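Local structure of acyl-coenzyme A oxidase 3 (Yarrowia lipolytica, 5YS9) at residues A[354-365]-A[418-429]. The protein catalyses the FAD-dependent oxidation of acyl-CoA to trans-2-enoyl-CoA in peroxisomal fatty acid beta-oxidation, passing the electrons to oxygen to give hydrogen peroxide. Numbering follows the deposited sequence.
Sequences RLLPLLAFTYAM and TCANIIDQCRQA. With FAD (flavin-adenine dinucleotide), chain D.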
loop_
_atom_site.group_PDB
_atom_site.type_symbol
_atom_site.label_atom_id
_atom_site.label_comp_id
_atom_site.label_asym_id
_atom_site.label_seq_id
_atom_site.Cartn_x
_atom_site.Cartn_y
_atom_site.Cartn_z
ATOM N N ARG A 354 8.142 12.529 -8.296
ATOM C CA ARG A 354 7.673 11.258 -7.779
ATOM C C ARG A 354 8.784 10.337 -7.312
ATOM O O ARG A 354 8.638 9.681 -6.306
ATOM C CB ARG A 354 6.853 10.526 -8.827
ATOM C CG ARG A 354 5.594 11.232 -9.253
ATOM C CD ARG A 354 4.439 10.259 -9.274
ATOM N NE ARG A 354 4.076 9.889 -10.624
ATOM C CZ ARG A 354 3.731 8.672 -11.000
ATOM N NH1 ARG A 354 3.422 8.449 -12.254
ATOM N NH2 ARG A 354 3.690 7.694 -10.126
ATOM N N LEU A 355 9.871 10.254 -8.060
ATOM C CA LEU A 355 10.890 9.264 -7.777
ATOM C C LEU A 355 12.190 9.754 -7.180
ATOM O O LEU A 355 12.778 9.090 -6.355
ATOM C CB LEU A 355 11.201 8.459 -9.031
ATOM C CG LEU A 355 10.072 7.702 -9.713
ATOM C CD1 LEU A 355 10.605 7.002 -10.941
ATOM C CD2 LEU A 355 9.426 6.717 -8.764
ATOM N N LEU A 356 12.664 10.908 -7.606
ATOM C CA LEU A 356 14.026 11.317 -7.181
ATOM C C LEU A 356 14.171 11.601 -5.663
ATOM O O LEU A 356 15.208 11.275 -5.091
ATOM C CB LEU A 356 14.552 12.465 -8.022
ATOM C CG LEU A 356 14.690 12.122 -9.505
ATOM C CD1 LEU A 356 15.211 13.339 -10.264
ATOM C CD2 LEU A 356 15.571 10.917 -9.798
ATOM N N PRO A 357 13.117 12.157 -5.013
ATOM C CA PRO A 357 13.147 12.349 -3.560
ATOM C C PRO A 357 13.225 11.028 -2.806
ATOM O O PRO A 357 13.898 10.937 -1.768
ATOM C CB PRO A 357 11.837 13.067 -3.268
ATOM C CG PRO A 357 11.522 13.790 -4.522
ATOM C CD PRO A 357 11.968 12.857 -5.617
ATOM N N LEU A 358 12.596 10.002 -3.382
ATOM C CA LEU A 358 12.545 8.701 -2.774
ATOM C C LEU A 358 13.884 8.011 -2.951
ATOM O O LEU A 358 14.303 7.264 -2.082
ATOM C CB LEU A 358 11.385 7.883 -3.353
ATOM C CG LEU A 358 9.984 8.554 -3.234
ATOM C CD1 LEU A 358 8.849 7.747 -3.832
ATOM C CD2 LEU A 358 9.670 8.806 -1.786
ATOM N N LEU A 359 14.545 8.259 -4.078
ATOM C CA LEU A 359 15.937 7.858 -4.274
ATOM C C LEU A 359 16.783 8.546 -3.215
ATOM O O LEU A 359 17.641 7.935 -2.646
ATOM C CB LEU A 359 16.443 8.211 -5.691
ATOM C CG LEU A 359 17.959 8.053 -5.902
ATOM C CD1 LEU A 359 18.328 6.582 -5.970
ATOM C CD2 LEU A 359 18.538 8.823 -7.107
ATOM N N ALA A 360 16.538 9.815 -2.973
ATOM C CA ALA A 360 17.232 10.521 -1.923
ATOM C C ALA A 360 16.891 9.934 -0.562
ATOM O O ALA A 360 17.753 9.747 0.265
ATOM C CB ALA A 360 16.896 11.991 -1.984
ATOM N N PHE A 361 15.626 9.610 -0.363
ATOM C CA PHE A 361 15.156 9.046 0.881
ATOM C C PHE A 361 15.817 7.714 1.169
ATOM O O PHE A 361 16.145 7.426 2.296
ATOM C CB PHE A 361 13.648 8.856 0.806
ATOM C CG PHE A 361 12.940 9.071 2.099
ATOM C CD1 PHE A 361 13.416 8.527 3.261
ATOM C CD2 PHE A 361 11.784 9.805 2.140
ATOM C CE1 PHE A 361 12.759 8.718 4.441
ATOM C CE2 PHE A 361 11.115 9.997 3.313
ATOM C CZ PHE A 361 11.607 9.461 4.466
ATOM N N THR A 362 15.979 6.882 0.156
ATOM C CA THR A 362 16.605 5.589 0.370
ATOM C C THR A 362 18.061 5.683 0.800
ATOM O O THR A 362 18.471 4.971 1.678
ATOM C CB THR A 362 16.292 4.529 -0.723
ATOM O OG1 THR A 362 17.481 3.855 -1.128
ATOM C CG2 THR A 362 15.603 5.132 -1.901
ATOM N N TYR A 363 18.815 6.603 0.222
ATOM C CA TYR A 363 20.190 6.833 0.639
ATOM C C TYR A 363 20.208 7.284 2.083
ATOM O O TYR A 363 21.052 6.873 2.857
ATOM C CB TYR A 363 20.827 7.934 -0.198
ATOM C CG TYR A 363 21.578 7.488 -1.424
ATOM C CD1 TYR A 363 20.941 6.797 -2.439
ATOM C CD2 TYR A 363 22.919 7.783 -1.583
ATOM C CE1 TYR A 363 21.622 6.398 -3.563
ATOM C CE2 TYR A 363 23.600 7.390 -2.706
ATOM C CZ TYR A 363 22.948 6.699 -3.691
ATOM O OH TYR A 363 23.628 6.310 -4.807
ATOM N N ALA A 364 19.263 8.150 2.422
ATOM C CA ALA A 364 19.117 8.710 3.751
ATOM C C ALA A 364 18.811 7.654 4.798
ATOM O O ALA A 364 19.294 7.721 5.916
ATOM C CB ALA A 364 18.044 9.777 3.754
ATOM N N MET A 365 17.981 6.694 4.440
ATOM C CA MET A 365 17.712 5.586 5.321
ATOM C C MET A 365 19.025 4.908 5.691
ATOM O O MET A 365 19.313 4.730 6.863
ATOM C CB MET A 365 16.770 4.585 4.700
ATOM C CG MET A 365 15.293 4.953 4.769
ATOM S SD MET A 365 14.405 3.998 3.525
ATOM C CE MET A 365 12.816 4.349 4.143
ATOM N N THR A 418 8.098 4.211 5.157
ATOM C CA THR A 418 8.633 4.807 3.970
ATOM C C THR A 418 9.005 3.748 2.920
ATOM O O THR A 418 8.683 3.937 1.752
ATOM C CB THR A 418 9.820 5.728 4.294
ATOM O OG1 THR A 418 9.324 6.870 5.000
ATOM C CG2 THR A 418 10.462 6.235 3.006
ATOM N N CYS A 419 9.634 2.641 3.342
ATOM C CA CYS A 419 9.950 1.564 2.440
ATOM C C CYS A 419 8.670 1.038 1.753
ATOM O O CYS A 419 8.667 0.798 0.549
ATOM C CB CYS A 419 10.751 0.419 3.134
ATOM S SG CYS A 419 11.102 -1.020 2.047
ATOM N N ALA A 420 7.600 0.880 2.529
ATOM C CA ALA A 420 6.305 0.494 1.984
ATOM C C ALA A 420 5.853 1.492 0.949
ATOM O O ALA A 420 5.441 1.110 -0.126
ATOM C CB ALA A 420 5.256 0.314 3.089
ATOM N N ASN A 421 5.950 2.776 1.255
ATOM C CA ASN A 421 5.441 3.781 0.328
ATOM C C ASN A 421 6.223 3.768 -0.988
ATOM O O ASN A 421 5.667 4.089 -2.031
ATOM C CB ASN A 421 5.505 5.181 0.953
ATOM C CG ASN A 421 4.660 5.305 2.198
ATOM O OD1 ASN A 421 3.661 4.603 2.348
ATOM N ND2 ASN A 421 5.056 6.208 3.102
ATOM N N ILE A 422 7.522 3.469 -0.904
ATOM C CA ILE A 422 8.418 3.504 -2.051
ATOM C C ILE A 422 8.108 2.335 -2.980
ATOM O O ILE A 422 8.006 2.493 -4.208
ATOM C CB ILE A 422 9.913 3.439 -1.625
ATOM C CG1 ILE A 422 10.356 4.762 -0.970
ATOM C CG2 ILE A 422 10.808 3.117 -2.837
ATOM C CD1 ILE A 422 11.769 4.730 -0.406
ATOM N N ILE A 423 7.979 1.158 -2.385
ATOM C CA ILE A 423 7.543 -0.012 -3.139
ATOM C C ILE A 423 6.244 0.360 -3.877
ATOM O O ILE A 423 6.155 0.177 -5.105
ATOM C CB ILE A 423 7.326 -1.252 -2.256
ATOM C CG1 ILE A 423 8.648 -1.728 -1.613
ATOM C CG2 ILE A 423 6.770 -2.410 -3.083
ATOM C CD1 ILE A 423 8.451 -2.630 -0.392
ATOM N N ASP A 424 5.289 0.937 -3.147
ATOM C CA ASP A 424 4.006 1.243 -3.710
ATOM C C ASP A 424 4.088 2.298 -4.795
ATOM O O ASP A 424 3.500 2.134 -5.844
ATOM C CB ASP A 424 3.024 1.710 -2.641
ATOM C CG ASP A 424 1.605 1.700 -3.150
ATOM O OD1 ASP A 424 1.089 0.604 -3.338
ATOM O OD2 ASP A 424 1.021 2.757 -3.404
ATOM N N GLN A 425 4.799 3.384 -4.520
ATOM C CA GLN A 425 5.021 4.480 -5.485
ATOM C C GLN A 425 5.797 4.058 -6.712
ATOM O O GLN A 425 5.437 4.440 -7.804
ATOM C CB GLN A 425 5.794 5.627 -4.823
ATOM C CG GLN A 425 4.936 6.519 -3.945
ATOM C CD GLN A 425 4.043 7.426 -4.752
ATOM O OE1 GLN A 425 2.945 7.733 -4.324
ATOM N NE2 GLN A 425 4.515 7.875 -5.932
ATOM N N CYS A 426 6.836 3.271 -6.518
ATOM C CA CYS A 426 7.632 2.798 -7.622
ATOM C C CYS A 426 6.780 1.947 -8.530
ATOM O O CYS A 426 6.945 1.969 -9.733
ATOM C CB CYS A 426 8.869 2.055 -7.142
ATOM S SG CYS A 426 10.182 3.153 -6.604
ATOM N N ARG A 427 5.865 1.192 -7.950
ATOM C CA ARG A 427 4.977 0.396 -8.758
ATOM C C ARG A 427 4.088 1.265 -9.625
ATOM O O ARG A 427 3.927 1.002 -10.797
ATOM C CB ARG A 427 4.134 -0.533 -7.887
ATOM C CG ARG A 427 2.918 -1.117 -8.583
ATOM C CD ARG A 427 2.033 -1.908 -7.651
ATOM N NE ARG A 427 1.272 -1.103 -6.709
ATOM C CZ ARG A 427 0.362 -0.204 -7.038
ATOM N NH1 ARG A 427 -0.270 0.463 -6.105
ATOM N NH2 ARG A 427 0.080 0.032 -8.290
ATOM N N GLN A 428 3.534 2.314 -9.050
ATOM C CA GLN A 428 2.642 3.177 -9.794
ATOM C C GLN A 428 3.386 3.865 -10.911
ATOM O O GLN A 428 2.881 4.023 -12.001
ATOM C CB GLN A 428 1.976 4.180 -8.875
ATOM C CG GLN A 428 0.727 3.638 -8.229
ATOM C CD GLN A 428 0.253 4.479 -7.080
ATOM O OE1 GLN A 428 -0.646 5.286 -7.223
ATOM N NE2 GLN A 428 0.856 4.295 -5.939
ATOM N N ALA A 429 4.608 4.264 -10.613
ATOM C CA ALA A 429 5.508 4.888 -11.588
ATOM C C ALA A 429 5.829 4.043 -12.824
ATOM O O ALA A 429 6.319 4.583 -13.796
ATOM C CB ALA A 429 6.806 5.334 -10.926
HETATM P PA FAD D . 2.066 4.889 -19.061
HETATM O O1A FAD D . 0.912 5.553 -19.709
HETATM O O2A FAD D . 3.372 4.791 -19.749
HETATM O O5B FAD D . 2.408 5.547 -17.671
HETATM C C5B FAD D . 3.440 4.930 -16.916
HETATM C C4B FAD D . 3.872 5.880 -15.831
HETATM O O4B FAD D . 4.378 7.061 -16.436
HETATM C C3B FAD D . 2.656 6.269 -15.032
HETATM O O3B FAD D . 2.960 6.260 -13.651
HETATM C C2B FAD D . 2.373 7.684 -15.432
HETATM O O2B FAD D . 1.875 8.411 -14.315
HETATM C C1B FAD D . 3.709 8.194 -15.921
HETATM N N9A FAD D . 3.383 9.132 -16.995
HETATM C C8A FAD D . 2.958 8.800 -18.217
HETATM N N7A FAD D . 2.720 9.907 -18.943
HETATM C C5A FAD D . 2.979 10.971 -18.174
HETATM C C6A FAD D . 2.928 12.436 -18.322
HETATM N N6A FAD D . 2.546 13.018 -19.472
HETATM N N1A FAD D . 3.283 13.174 -17.264
HETATM C C2A FAD D . 3.669 12.613 -16.114
HETATM N N3A FAD D . 3.738 11.298 -15.904
HETATM C C4A FAD D . 3.409 10.448 -16.883
HETATM N N1 FAD D . -6.075 -2.381 -21.413
HETATM C C2 FAD D . -6.993 -2.769 -22.309
HETATM O O2 FAD D . -7.060 -2.165 -23.372
HETATM N N3 FAD D . -7.844 -3.762 -22.094
HETATM C C4 FAD D . -7.839 -4.450 -20.974
HETATM O O4 FAD D . -8.635 -5.363 -20.812
HETATM C C4X FAD D . -6.867 -4.101 -19.937
HETATM N N5 FAD D . -6.814 -4.758 -18.778
HETATM C C5X FAD D . -5.909 -4.428 -17.854
HETATM C C6 FAD D . -5.874 -5.148 -16.681
HETATM C C7 FAD D . -4.952 -4.830 -15.716
HETATM C C7M FAD D . -4.925 -5.606 -14.438
HETATM C C8 FAD D . -4.004 -3.724 -15.949
HETATM C C8M FAD D . -2.997 -3.368 -14.905
HETATM C C9 FAD D . -4.042 -3.001 -17.119
HETATM C C9A FAD D . -4.961 -3.318 -18.091
HETATM N N10 FAD D . -5.012 -2.596 -19.292
HETATM C C10 FAD D . -5.957 -2.990 -20.233
HETATM C "C1'" FAD D . -4.094 -1.497 -19.596
HETATM C "C2'" FAD D . -4.253 -0.257 -18.714
HETATM O "O2'" FAD D . -5.337 0.540 -19.176
HETATM C "C3'" FAD D . -2.962 0.564 -18.706
HETATM O "O3'" FAD D . -2.080 -0.037 -17.782
HETATM C "C4'" FAD D . -3.118 2.018 -18.291
HETATM O "O4'" FAD D . -4.319 2.525 -18.852
HETATM C "C5'" FAD D . -2.003 2.903 -18.826
HETATM O "O5'" FAD D . -0.775 2.822 -18.121
HETATM P P FAD D . 0.567 2.471 -18.905
HETATM O O1P FAD D . 1.071 1.153 -18.459
HETATM O O2P FAD D . 0.316 2.688 -20.343
HETATM O O3P FAD D . 1.665 3.495 -18.396
#
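Thr418 sets its methyl CG2 over the centre of the Phe361 ring, a CH-pi contact 3.5 Å from the centroid and 5° off the normal. OG1 stands beside the backbone N (chi1 -69°), which puts CG2 anti to that N and lets OG1 bond Phe414 O one turn back. The Met365 methyl CE lies beside the same threonine. With an alanine at Phe361, the Thr418 methyl would probably lose the ring face it packs on, leaving a gap between the helices. Ile422 follows, its CG1 4.1 Å from Leu358 CB. Gln425 crosses Leu358 at about a right angle, with CB against Leu358 CD1 at 3.8 Å. Leu355 CD2 packs on Cys426 SG. Here the contact becomes part of the FAD pocket. Arg354 NH1 donates to ribose O3B of FAD at 2.6 Å. O3B in turn donates to Gln428 O at 2.8 Å, so the ribose hydroxyl joins both helices. Gln428 OE1 bonds Trp417 of the second subunit. Ala429 CB meets Leu355 CD2 at 3.7 Å. Helices 349-385 and 391-428 run roughly antiparallel here, their local axes 10.4 Å apart at 150°. Helices 547-573 and 579-596 flank the first, helix 441-448 the second, and helix 300-330 touches both.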